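Local coordinates for protein glyoxalase 3 (Candida albicans, PDB 4LRU) that converts methylglyoxal to D-lactate in a single glutathione-independent step, detoxifying the methylglyoxal that the cell itself produces, at residues 18-23 and 177-182. Sequence-based numbering, arbitrary orientation.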
loop_
_atom_site.group_PDB
_atom_site.type_symbol
_atom_site.label_atom_id
_atom_site.label_comp_id
_atom_site.label_asym_id
_atom_site.label_seq_id
_atom_site.Cartn_x
_atom_site.Cartn_y
_atom_site.Cartn_z
ATOM N N PHE A 18 -9.237 1.416 17.020
ATOM C CA PHE A 18 -8.562 2.601 16.497
ATOM C C PHE A 18 -9.521 3.789 16.392
ATOM O O PHE A 18 -9.217 4.896 16.848
ATOM C CB PHE A 18 -7.973 2.282 15.118
ATOM C CG PHE A 18 -7.339 3.455 14.434
ATOM C CD1 PHE A 18 -6.124 3.957 14.867
ATOM C CD2 PHE A 18 -7.942 4.036 13.330
ATOM C CE1 PHE A 18 -5.525 5.022 14.211
ATOM C CE2 PHE A 18 -7.352 5.089 12.674
ATOM C CZ PHE A 18 -6.143 5.593 13.118
ATOM N N TYR A 19 -10.682 3.555 15.793
ATOM C CA TYR A 19 -11.648 4.634 15.548
ATOM C C TYR A 19 -12.412 5.014 16.821
ATOM O O TYR A 19 -12.560 4.202 17.739
ATOM C CB TYR A 19 -12.645 4.194 14.476
ATOM C CG TYR A 19 -11.996 3.920 13.140
ATOM C CD1 TYR A 19 -11.533 4.964 12.346
ATOM C CD2 TYR A 19 -11.796 2.618 12.691
ATOM C CE1 TYR A 19 -10.942 4.727 11.126
ATOM C CE2 TYR A 19 -11.192 2.371 11.476
ATOM C CZ TYR A 19 -10.764 3.422 10.696
ATOM O OH TYR A 19 -10.159 3.191 9.475
ATOM N N SER A 20 -12.943 6.237 16.843
ATOM C CA SER A 20 -13.785 6.700 17.946
ATOM C C SER A 20 -14.995 5.812 18.214
ATOM O O SER A 20 -15.482 5.746 19.343
ATOM C CB SER A 20 -14.261 8.131 17.670
ATOM O OG SER A 20 -13.151 9.008 17.579
ATOM N N ASP A 21 -15.500 5.143 17.182
ATOM C CA ASP A 21 -16.673 4.273 17.336
ATOM C C ASP A 21 -16.291 2.895 17.889
ATOM O O ASP A 21 -17.137 2.007 18.028
ATOM C CB ASP A 21 -17.402 4.118 15.995
ATOM C CG ASP A 21 -16.577 3.371 14.972
ATOM O OD1 ASP A 21 -15.461 2.934 15.321
ATOM O OD2 ASP A 21 -17.041 3.215 13.820
ATOM N N GLY A 22 -15.002 2.710 18.173
ATOM C CA GLY A 22 -14.524 1.485 18.802
ATOM C C GLY A 22 -14.140 0.403 17.810
ATOM O O GLY A 22 -13.712 -0.677 18.208
ATOM N N LYS A 23 -14.291 0.684 16.519
ATOM C CA LYS A 23 -13.971 -0.304 15.488
ATOM C C LYS A 23 -12.463 -0.403 15.274
ATOM O O LYS A 23 -11.715 0.532 15.574
ATOM C CB LYS A 23 -14.622 0.066 14.150
ATOM C CG LYS A 23 -16.135 0.080 14.152
ATOM C CD LYS A 23 -16.720 -1.251 14.570
ATOM C CE LYS A 23 -18.240 -1.202 14.538
ATOM N NZ LYS A 23 -18.817 -2.564 14.678
ATOM N N THR A 177 -7.659 12.554 13.102
ATOM C CA THR A 177 -6.559 13.495 13.180
ATOM C C THR A 177 -5.922 13.574 14.580
ATOM O O THR A 177 -4.703 13.539 14.706
ATOM C CB THR A 177 -7.018 14.901 12.771
ATOM O OG1 THR A 177 -7.589 14.837 11.452
ATOM C CG2 THR A 177 -5.849 15.862 12.773
ATOM N N ASP A 178 -6.735 13.678 15.623
ATOM C CA ASP A 178 -6.190 13.845 16.976
ATOM C C ASP A 178 -5.499 12.565 17.434
ATOM O O ASP A 178 -4.434 12.609 18.061
ATOM C CB ASP A 178 -7.295 14.200 17.969
ATOM C CG ASP A 178 -7.948 15.523 17.664
ATOM O OD1 ASP A 178 -7.297 16.373 17.009
ATOM O OD2 ASP A 178 -9.106 15.713 18.094
ATOM N N ILE A 179 -6.116 11.435 17.113
ATOM C CA ILE A 179 -5.516 10.122 17.353
ATOM C C ILE A 179 -4.122 10.051 16.744
ATOM O O ILE A 179 -3.167 9.631 17.397
ATOM C CB ILE A 179 -6.408 8.994 16.798
ATOM C CG1 ILE A 179 -7.658 8.844 17.673
ATOM C CG2 ILE A 179 -5.641 7.680 16.735
ATOM C CD1 ILE A 179 -8.807 8.128 16.999
ATOM N N MET A 180 -3.997 10.491 15.496
ATOM C CA MET A 180 -2.724 10.439 14.794
ATOM C C MET A 180 -1.671 11.351 15.426
ATOM O O MET A 180 -0.521 10.955 15.596
ATOM C CB MET A 180 -2.921 10.801 13.311
ATOM C CG MET A 180 -3.645 9.722 12.526
ATOM S SD MET A 180 -3.882 10.075 10.768
ATOM C CE MET A 180 -2.195 10.225 10.194
ATOM N N LYS A 181 -2.076 12.557 15.813
ATOM C CA LYS A 181 -1.139 13.528 16.360
ATOM C C LYS A 181 -0.621 13.079 17.724
ATOM O O LYS A 181 0.528 13.344 18.080
ATOM C CB LYS A 181 -1.814 14.895 16.475
ATOM C CG LYS A 181 -2.409 15.391 15.165
ATOM C CD LYS A 181 -1.415 16.228 14.374
ATOM C CE LYS A 181 -1.876 16.429 12.938
ATOM N NZ LYS A 181 -1.772 15.175 12.144
ATOM N N LYS A 182 -1.471 12.391 18.477
ATOM C CA LYS A 182 -1.108 11.917 19.800
ATOM C C LYS A 182 -0.175 10.718 19.694
ATOM O O LYS A 182 0.670 10.509 20.554
ATOM C CB LYS A 182 -2.375 11.518 20.550
ATOM C CG LYS A 182 -2.200 11.385 22.051
ATOM C CD LYS A 182 -3.460 10.820 22.687
ATOM C CE LYS A 182 -3.133 9.905 23.858
ATOM N NZ LYS A 182 -4.238 8.944 24.131
#
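Ile179 meets Phe18 where helix 177-182 packs against the loop that follows strand 6-10. Along the helix, Thr177 comes first and faces the preceding helix 168-173, its OG1 hydrogen-bonded to Asp172 and its side chain against Glu171. Ile179 then makes the contact with both branches. Its CG2, anti to the backbone N, lies 3.7 Å from CE1 of Phe18 and approaches the ring obliquely. With CG anti to the backbone N (chi1 176°), the Phe18 ring brings CE1 up to this methyl. Ile179 CD1, at the end of the other branch, abuts the Phe18 backbone, 3.3 Å from the carbonyl O. Met180, one residue on, turns to Glu171. The loop keeps its own shape: a type I turn runs from Tyr19 to Gly22, Lys23 O accepts from the N atoms of both Phe18 and Tyr19, and Lys23 N gives a 2.8 Å bond to Asp21 OD1, closing an Asx turn. The Phe18 side chain lies about 7 Å from those of Glu171 and His140, both inferred active-site residues. With no hydrogen bond across, two methyl groups of one isoleucine, one on the ring and one on a carbonyl O, join loop and helix by van der Waals packing.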